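Local coordinates for protein uronate isomerase (Caulobacter crescentus, PDB 2Q01) that catalyses the isomerisation of D-glucuronate to D-fructuronate and of D-galacturonate to D-tagaturonate in pentose and glucuronate interconversion, at residues Gly27-Ser39 against Ala454-Lys467. Numbering follows the deposited sequence.
Sequences GLYALVKDLPIIS and AEELIVDLTYNLPK
Leu28 against Ala454 and Glu455 begins a contact that shows how an early and a late part of a TIM-barrel chain of the metallo-dependent hydrolase superfamily can pack together: the end of helix 19-30, a turn and strand 37-39 meet helix 451-469, the strand segment crossing the helix segment at 47°, through apolar packing with no hydrogen bond between 27-39 and 454-467. CD2 of Leu28 lies 3.7 Å from the backbone N of Glu455 and also meets CB of Ala454. Leu31 crosses Glu455 at about a right angle, its CD2 against the aliphatic CB and CG. Val32, first residue of a type I turn ending at Leu35, sets CG2 3.4 Å from Ile458 O and meets Thr462 tip to tip, both methyls beside OG1. Thr462 OG1 donates back to Ile458 O (2.8 Å), on the face of the carbonyl plane opposite Thr462 N, so a polar group is satisfied within its own helix while facing valine methyls. Leu35 follows, resting CD1 against Val459 CG1, Thr462 CG2 and Tyr463 CB. Beyond it, Pro36 approaches the Tyr463 ring obliquely, CD 3.7 Å from CE1, and its carbonyl O lies in plane at the ring edge. The ring reaches this position because CG is anti to the backbone N (chi1 -170°), in a helix widened by a pi-type turn at 460-464. With an alanine here, Pro36 CD and Ile38 CD1 would probably lose the ring they pack on, and Lys467 NZ its hydroxyl partner. Lys467 NZ also forms a salt bridge to Glu166 on strand 165-169. Ile38 completes the walk: its CD1 sits over one face of the Tyr463 ring, a CH-pi contact 3.9 Å from the centroid, and the same methyl touches Lys467 CG at 3.7 Å.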
ATOM      1  N   GLY B  27      28.286  -4.111  11.057  1.00 35.34           N
ATOM      2  CA  GLY B  27      28.959  -5.403  11.140  1.00 30.05           C
ATOM      3  C   GLY B  27      28.580  -6.374  10.040  1.00 38.88           C
ATOM      4  O   GLY B  27      29.431  -7.112   9.538  1.00 53.75           O
ATOM      5  N   LEU B  28      27.300  -6.376   9.670  1.00 38.31           N
ATOM      6  CA  LEU B  28      26.796  -7.255   8.615  1.00 28.56           C
ATOM      7  C   LEU B  28      27.264  -6.789   7.245  1.00 27.75           C
ATOM      8  O   LEU B  28      27.559  -7.604   6.368  1.00 42.84           O
ATOM      9  CB  LEU B  28      25.267  -7.337   8.653  1.00 22.47           C
ATOM     10  CG  LEU B  28      24.625  -8.023   9.863  1.00 24.95           C
ATOM     11  CD1 LEU B  28      23.148  -7.774   9.881  1.00 30.49           C
ATOM     12  CD2 LEU B  28      24.904  -9.514   9.894  1.00 23.07           C
ATOM     13  N   TYR B  29      27.325  -5.473   7.076  1.00 30.19           N
ATOM     14  CA  TYR B  29      27.771  -4.848   5.840  1.00 28.44           C
ATOM     15  C   TYR B  29      29.246  -5.079   5.556  1.00 40.31           C
ATOM     16  O   TYR B  29      29.616  -5.321   4.410  1.00 48.39           O
ATOM     17  CB  TYR B  29      27.446  -3.352   5.874  1.00 37.93           C
ATOM     18  CG  TYR B  29      28.047  -2.532   4.755  1.00 33.92           C
ATOM     19  CD1 TYR B  29      27.617  -2.684   3.433  1.00 32.04           C
ATOM     20  CD2 TYR B  29      29.036  -1.587   5.024  1.00 33.20           C
ATOM     21  CE1 TYR B  29      28.169  -1.924   2.408  1.00 28.63           C
ATOM     22  CE2 TYR B  29      29.591  -0.827   4.010  1.00 37.65           C
ATOM     23  CZ  TYR B  29      29.147  -0.994   2.710  1.00 43.48           C
ATOM     24  OH  TYR B  29      29.703  -0.237   1.713  1.00 56.54           O
ATOM     25  N   ALA B  30      30.072  -5.023   6.604  1.00 49.95           N
ATOM     26  CA  ALA B  30      31.512  -5.313   6.519  1.00 40.62           C
ATOM     27  C   ALA B  30      31.797  -6.728   5.998  1.00 35.56           C
ATOM     28  O   ALA B  30      32.799  -6.968   5.328  1.00 42.85           O
ATOM     29  CB  ALA B  30      32.162  -5.113   7.877  1.00 41.35           C
ATOM     30  N   LEU B  31      30.878  -7.641   6.292  1.00 37.72           N
ATOM     31  CA  LEU B  31      30.940  -9.036   5.883  1.00 41.52           C
ATOM     32  C   LEU B  31      30.677  -9.213   4.391  1.00 40.78           C
ATOM     33  O   LEU B  31      30.867 -10.299   3.846  1.00 53.60           O
ATOM     34  CB  LEU B  31      29.868  -9.809   6.651  1.00 30.60           C
ATOM     35  CG  LEU B  31      30.225 -11.004   7.518  1.00 46.11           C
ATOM     36  CD1 LEU B  31      30.996 -10.553   8.747  1.00 47.32           C
ATOM     37  CD2 LEU B  31      28.939 -11.678   7.923  1.00 52.25           C
ATOM     38  N   VAL B  32      30.259  -8.136   3.737  1.00 44.39           N
ATOM     39  CA  VAL B  32      29.614  -8.217   2.436  1.00 39.79           C
ATOM     40  C   VAL B  32      30.045  -7.116   1.435  1.00 47.65           C
ATOM     41  O   VAL B  32      29.949  -7.311   0.216  1.00 48.92           O
ATOM     42  CB  VAL B  32      28.070  -8.303   2.665  1.00 35.16           C
ATOM     43  CG1 VAL B  32      27.290  -7.292   1.885  1.00 27.03           C
ATOM     44  CG2 VAL B  32      27.583  -9.724   2.447  1.00 33.28           C
ATOM     45  N   LYS B  33      30.579  -6.004   1.954  1.00 44.44           N
ATOM     46  CA  LYS B  33      30.898  -4.801   1.154  1.00 41.01           C
ATOM     47  C   LYS B  33      31.927  -4.980   0.041  1.00 39.82           C
ATOM     48  O   LYS B  33      31.936  -4.217  -0.929  1.00 41.05           O
ATOM     49  CB  LYS B  33      31.319  -3.628   2.052  1.00 35.04           C
ATOM     50  CG  LYS B  33      32.667  -3.765   2.743  1.00 41.48           C
ATOM     51  CD  LYS B  33      32.889  -2.632   3.730  1.00 48.04           C
ATOM     52  CE  LYS B  33      33.999  -2.971   4.718  1.00 65.16           C
ATOM     53  NZ  LYS B  33      33.864  -2.196   5.989  1.00 60.64           N
ATOM     54  N   ASP B  34      32.785  -5.984   0.193  1.00 40.24           N
ATOM     55  CA  ASP B  34      33.905  -6.198  -0.708  1.00 49.83           C
ATOM     56  C   ASP B  34      33.764  -7.484  -1.513  1.00 45.29           C
ATOM     57  O   ASP B  34      34.673  -7.852  -2.253  1.00 50.28           O
ATOM     58  CB  ASP B  34      35.223  -6.198   0.077  1.00 57.60           C
ATOM     59  CG  ASP B  34      35.640  -4.805   0.525  1.00 75.89           C
ATOM     60  OD1 ASP B  34      35.632  -3.877  -0.317  1.00 78.84           O
ATOM     61  OD2 ASP B  34      35.986  -4.640   1.716  1.00 83.38           O
ATOM     62  N   LEU B  35      32.624  -8.159  -1.364  1.00 43.48           N
ATOM     63  CA  LEU B  35      32.283  -9.306  -2.206  1.00 39.18           C
ATOM     64  C   LEU B  35      32.132  -8.862  -3.662  1.00 41.10           C
ATOM     65  O   LEU B  35      31.765  -7.706  -3.918  1.00 41.58           O
ATOM     66  CB  LEU B  35      30.989  -9.974  -1.720  1.00 35.52           C
ATOM     67  CG  LEU B  35      31.053 -10.906  -0.508  1.00 38.10           C
ATOM     68  CD1 LEU B  35      29.660 -11.351  -0.130  1.00 37.13           C
ATOM     69  CD2 LEU B  35      31.940 -12.118  -0.772  1.00 47.62           C
ATOM     70  N   PRO B  36      32.425  -9.765  -4.618  1.00 41.97           N
ATOM     71  CA  PRO B  36      32.259  -9.396  -6.025  1.00 41.95           C
ATOM     72  C   PRO B  36      30.815  -9.062  -6.379  1.00 40.01           C
ATOM     73  O   PRO B  36      29.883  -9.586  -5.762  1.00 41.15           O
ATOM     74  CB  PRO B  36      32.711 -10.657  -6.779  1.00 40.67           C
ATOM     75  CG  PRO B  36      33.580 -11.397  -5.802  1.00 32.91           C
ATOM     76  CD  PRO B  36      32.933 -11.143  -4.478  1.00 40.18           C
ATOM     77  N   ILE B  37      30.645  -8.173  -7.351  1.00 37.51           N
ATOM     78  CA  ILE B  37      29.326  -7.788  -7.833  1.00 36.95           C
ATOM     79  C   ILE B  37      28.788  -8.820  -8.836  1.00 32.35           C
ATOM     80  O   ILE B  37      29.439  -9.141  -9.833  1.00 40.94           O
ATOM     81  CB  ILE B  37      29.362  -6.370  -8.453  1.00 32.41           C
ATOM     82  CG1 ILE B  37      29.574  -5.320  -7.357  1.00 38.01           C
ATOM     83  CG2 ILE B  37      28.085  -6.071  -9.235  1.00 38.59           C
ATOM     84  CD1 ILE B  37      30.025  -3.970  -7.877  1.00 36.84           C
ATOM     85  N   ILE B  38      27.612  -9.359  -8.542  1.00 43.65           N
ATOM     86  CA  ILE B  38      26.900 -10.210  -9.491  1.00 48.75           C
ATOM     87  C   ILE B  38      25.693  -9.445 -10.006  1.00 49.24           C
ATOM     88  O   ILE B  38      24.787  -9.082  -9.239  1.00 44.00           O
ATOM     89  CB  ILE B  38      26.474 -11.549  -8.868  1.00 47.02           C
ATOM     90  CG1 ILE B  38      27.708 -12.332  -8.429  1.00 45.37           C
ATOM     91  CG2 ILE B  38      25.648 -12.369  -9.858  1.00 53.46           C
ATOM     92  CD1 ILE B  38      27.407 -13.343  -7.375  1.00 70.61           C
ATOM     93  N   SER B  39      25.703  -9.198 -11.311  1.00 44.11           N
ATOM     94  CA  SER B  39      24.724  -8.334 -11.945  1.00 41.39           C
ATOM     95  C   SER B  39      23.971  -9.084 -13.060  1.00 38.71           C
ATOM     96  O   SER B  39      24.279  -8.924 -14.243  1.00 44.70           O
ATOM     97  CB  SER B  39      25.425  -7.082 -12.474  1.00 40.18           C
ATOM     98  OG  SER B  39      24.498  -6.170 -13.020  1.00 34.29           O
ATOM     99  N   ALA B 454      21.609 -13.891  10.630  1.00 42.73           N
ATOM    100  CA  ALA B 454      21.806 -12.661   9.852  1.00 39.21           C
ATOM    101  C   ALA B 454      23.131 -12.614   9.097  1.00 37.74           C
ATOM    102  O   ALA B 454      23.184 -12.137   7.960  1.00 48.22           O
ATOM    103  CB  ALA B 454      21.677 -11.456  10.738  1.00 25.74           C
ATOM    104  N   GLU B 455      24.191 -13.106   9.737  1.00 41.61           N
ATOM    105  CA  GLU B 455      25.517 -13.180   9.126  1.00 41.42           C
ATOM    106  C   GLU B 455      25.551 -14.166   7.957  1.00 42.93           C
ATOM    107  O   GLU B 455      26.270 -13.947   6.981  1.00 44.86           O
ATOM    108  CB  GLU B 455      26.565 -13.558  10.171  1.00 44.51           C
ATOM    109  CG  GLU B 455      26.937 -12.433  11.132  1.00 67.51           C
ATOM    110  CD  GLU B 455      27.962 -12.844  12.188  1.00 85.53           C
ATOM    111  OE1 GLU B 455      28.159 -14.061  12.412  1.00 85.70           O
ATOM    112  OE2 GLU B 455      28.569 -11.937  12.800  1.00 87.85           O
ATOM    113  N   GLU B 456      24.780 -15.249   8.075  1.00 38.52           N
ATOM    114  CA  GLU B 456      24.588 -16.207   6.983  1.00 48.78           C
ATOM    115  C   GLU B 456      23.773 -15.577   5.860  1.00 45.75           C
ATOM    116  O   GLU B 456      24.148 -15.673   4.696  1.00 45.05           O
ATOM    117  CB  GLU B 456      23.873 -17.467   7.474  1.00 47.74           C
ATOM    118  CG  GLU B 456      24.767 -18.512   8.114  1.00 70.24           C
ATOM    119  CD  GLU B 456      24.020 -19.800   8.455  1.00 86.20           C
ATOM    120  OE1 GLU B 456      23.253 -20.300   7.599  1.00 86.96           O
ATOM    121  OE2 GLU B 456      24.208 -20.317   9.579  1.00 85.07           O
ATOM    122  N   LEU B 457      22.670 -14.923   6.228  1.00 43.13           N
ATOM    123  CA  LEU B 457      21.727 -14.350   5.267  1.00 39.62           C
ATOM    124  C   LEU B 457      22.277 -13.224   4.423  1.00 35.70           C
ATOM    125  O   LEU B 457      21.994 -13.165   3.235  1.00 50.21           O
ATOM    126  CB  LEU B 457      20.437 -13.894   5.949  1.00 35.61           C
ATOM    127  CG  LEU B 457      19.413 -15.023   6.019  1.00 43.51           C
ATOM    128  CD1 LEU B 457      18.290 -14.698   6.967  1.00 27.89           C
ATOM    129  CD2 LEU B 457      18.880 -15.322   4.636  1.00 44.27           C
ATOM    130  N   ILE B 458      23.064 -12.343   5.030  1.00 34.90           N
ATOM    131  CA  ILE B 458      23.633 -11.216   4.299  1.00 32.04           C
ATOM    132  C   ILE B 458      24.544 -11.678   3.143  1.00 28.86           C
ATOM    133  O   ILE B 458      24.479 -11.128   2.045  1.00 37.70           O
ATOM    134  CB  ILE B 458      24.300 -10.171   5.254  1.00 28.89           C
ATOM    135  CG1 ILE B 458      24.546  -8.841   4.543  1.00 31.19           C
ATOM    136  CG2 ILE B 458      25.585 -10.702   5.876  1.00 29.77           C
ATOM    137  CD1 ILE B 458      23.324  -8.025   4.322  1.00 44.42           C
ATOM    138  N   VAL B 459      25.333 -12.724   3.385  1.00 32.57           N
ATOM    139  CA  VAL B 459      26.244 -13.283   2.386  1.00 34.56           C
ATOM    140  C   VAL B 459      25.473 -14.041   1.296  1.00 38.57           C
ATOM    141  O   VAL B 459      25.829 -13.969   0.115  1.00 48.57           O
ATOM    142  CB  VAL B 459      27.329 -14.179   3.050  1.00 34.93           C
ATOM    143  CG1 VAL B 459      28.338 -14.699   2.019  1.00 33.83           C
ATOM    144  CG2 VAL B 459      28.067 -13.404   4.124  1.00 30.83           C
ATOM    145  N   ASP B 460      24.409 -14.738   1.698  1.00 34.99           N
ATOM    146  CA  ASP B 460      23.539 -15.459   0.765  1.00 42.89           C
ATOM    147  C   ASP B 460      22.845 -14.485  -0.175  1.00 45.82           C
ATOM    148  O   ASP B 460      22.988 -14.586  -1.398  1.00 43.72           O
ATOM    149  CB  ASP B 460      22.498 -16.292   1.518  1.00 40.96           C
ATOM    150  CG  ASP B 460      23.000 -17.681   1.877  1.00 51.08           C
ATOM    151  OD1 ASP B 460      24.020 -18.126   1.306  1.00 58.68           O
ATOM    152  OD2 ASP B 460      22.362 -18.335   2.729  1.00 66.46           O
ATOM    153  N   LEU B 461      22.134 -13.525   0.418  1.00 40.30           N
ATOM    154  CA  LEU B 461      21.433 -12.458  -0.304  1.00 39.29           C
ATOM    155  C   LEU B 461      22.311 -11.708  -1.308  1.00 40.93           C
ATOM    156  O   LEU B 461      21.859 -11.370  -2.405  1.00 42.86           O
ATOM    157  CB  LEU B 461      20.829 -11.461   0.694  1.00 39.68           C
ATOM    158  CG  LEU B 461      19.373 -11.579   1.175  1.00 43.98           C
ATOM    159  CD1 LEU B 461      18.882 -13.007   1.361  1.00 46.14           C
ATOM    160  CD2 LEU B 461      19.159 -10.762   2.452  1.00 41.94           C
ATOM    161  N   THR B 462      23.566 -11.471  -0.932  1.00 32.64           N
ATOM    162  CA  THR B 462      24.509 -10.728  -1.761  1.00 31.98           C
ATOM    163  C   THR B 462      25.090 -11.572  -2.894  1.00 30.45           C
ATOM    164  O   THR B 462      25.160 -11.118  -4.041  1.00 44.12           O
ATOM    165  CB  THR B 462      25.651 -10.131  -0.896  1.00 33.75           C
ATOM    166  OG1 THR B 462      25.090  -9.253   0.086  1.00 29.87           O
ATOM    167  CG2 THR B 462      26.645  -9.346  -1.739  1.00 32.64           C
ATOM    168  N   TYR B 463      25.485 -12.803  -2.581  1.00 31.09           N
ATOM    169  CA  TYR B 463      26.351 -13.557  -3.479  1.00 40.81           C
ATOM    170  C   TYR B 463      25.809 -14.935  -3.878  1.00 37.95           C
ATOM    171  O   TYR B 463      25.701 -15.230  -5.069  1.00 42.25           O
ATOM    172  CB  TYR B 463      27.760 -13.667  -2.862  1.00 42.54           C
ATOM    173  CG  TYR B 463      28.841 -14.207  -3.781  1.00 32.22           C
ATOM    174  CD1 TYR B 463      29.579 -13.355  -4.599  1.00 29.64           C
ATOM    175  CD2 TYR B 463      29.145 -15.572  -3.805  1.00 34.28           C
ATOM    176  CE1 TYR B 463      30.578 -13.852  -5.439  1.00 37.11           C
ATOM    177  CE2 TYR B 463      30.133 -16.076  -4.637  1.00 39.25           C
ATOM    178  CZ  TYR B 463      30.843 -15.215  -5.449  1.00 44.30           C
ATOM    179  OH  TYR B 463      31.819 -15.728  -6.265  1.00 51.28           O
ATOM    180  N   ASN B 464      25.483 -15.768  -2.893  1.00 40.67           N
ATOM    181  CA  ASN B 464      25.131 -17.174  -3.145  1.00 42.52           C
ATOM    182  C   ASN B 464      23.759 -17.367  -3.777  1.00 37.72           C
ATOM    183  O   ASN B 464      23.604 -18.171  -4.696  1.00 43.84           O
ATOM    184  CB  ASN B 464      25.220 -17.996  -1.860  1.00 40.25           C
ATOM    185  CG  ASN B 464      26.577 -17.907  -1.207  1.00 52.36           C
ATOM    186  OD1 ASN B 464      27.590 -18.285  -1.799  1.00 61.16           O
ATOM    187  ND2 ASN B 464      26.609 -17.409   0.026  1.00 44.50           N
ATOM    188  N   LEU B 465      22.773 -16.631  -3.269  1.00 39.29           N
ATOM    189  CA  LEU B 465      21.398 -16.683  -3.780  1.00 41.32           C
ATOM    190  C   LEU B 465      21.180 -16.123  -5.197  1.00 38.40           C
ATOM    191  O   LEU B 465      20.438 -16.741  -5.957  1.00 48.93           O
ATOM    192  CB  LEU B 465      20.393 -16.104  -2.768  1.00 43.96           C
ATOM    193  CG  LEU B 465      19.653 -17.056  -1.810  1.00 56.76           C
ATOM    194  CD1 LEU B 465      20.514 -18.178  -1.217  1.00 51.93           C
ATOM    195  CD2 LEU B 465      18.976 -16.255  -0.705  1.00 57.59           C
ATOM    196  N   PRO B 466      21.790 -14.959  -5.556  1.00 36.79           N
ATOM    197  CA  PRO B 466      21.779 -14.564  -6.981  1.00 30.44           C
ATOM    198  C   PRO B 466      22.436 -15.580  -7.933  1.00 35.45           C
ATOM    199  O   PRO B 466      21.966 -15.764  -9.056  1.00 41.34           O
ATOM    200  CB  PRO B 466      22.581 -13.257  -6.991  1.00 39.04           C
ATOM    201  CG  PRO B 466      22.468 -12.724  -5.614  1.00 29.92           C
ATOM    202  CD  PRO B 466      22.444 -13.925  -4.726  1.00 36.16           C
ATOM    203  N   LYS B 467      23.510 -16.220  -7.481  1.00 36.04           N
ATOM    204  CA  LYS B 467      24.189 -17.257  -8.249  1.00 35.12           C
ATOM    205  C   LYS B 467      23.338 -18.511  -8.478  1.00 35.38           C
ATOM    206  O   LYS B 467      23.222 -18.971  -9.609  1.00 36.73           O
ATOM    207  CB  LYS B 467      25.498 -17.641  -7.574  1.00 39.96           C
ATOM    208  CG  LYS B 467      26.704 -16.891  -8.069  1.00 30.56           C
ATOM    209  CD  LYS B 467      27.949 -17.472  -7.435  1.00 46.66           C
ATOM    210  CE  LYS B 467      29.154 -17.230  -8.302  1.00 49.22           C
ATOM    211  NZ  LYS B 467      30.351 -17.968  -7.812  1.00 49.26           N
TER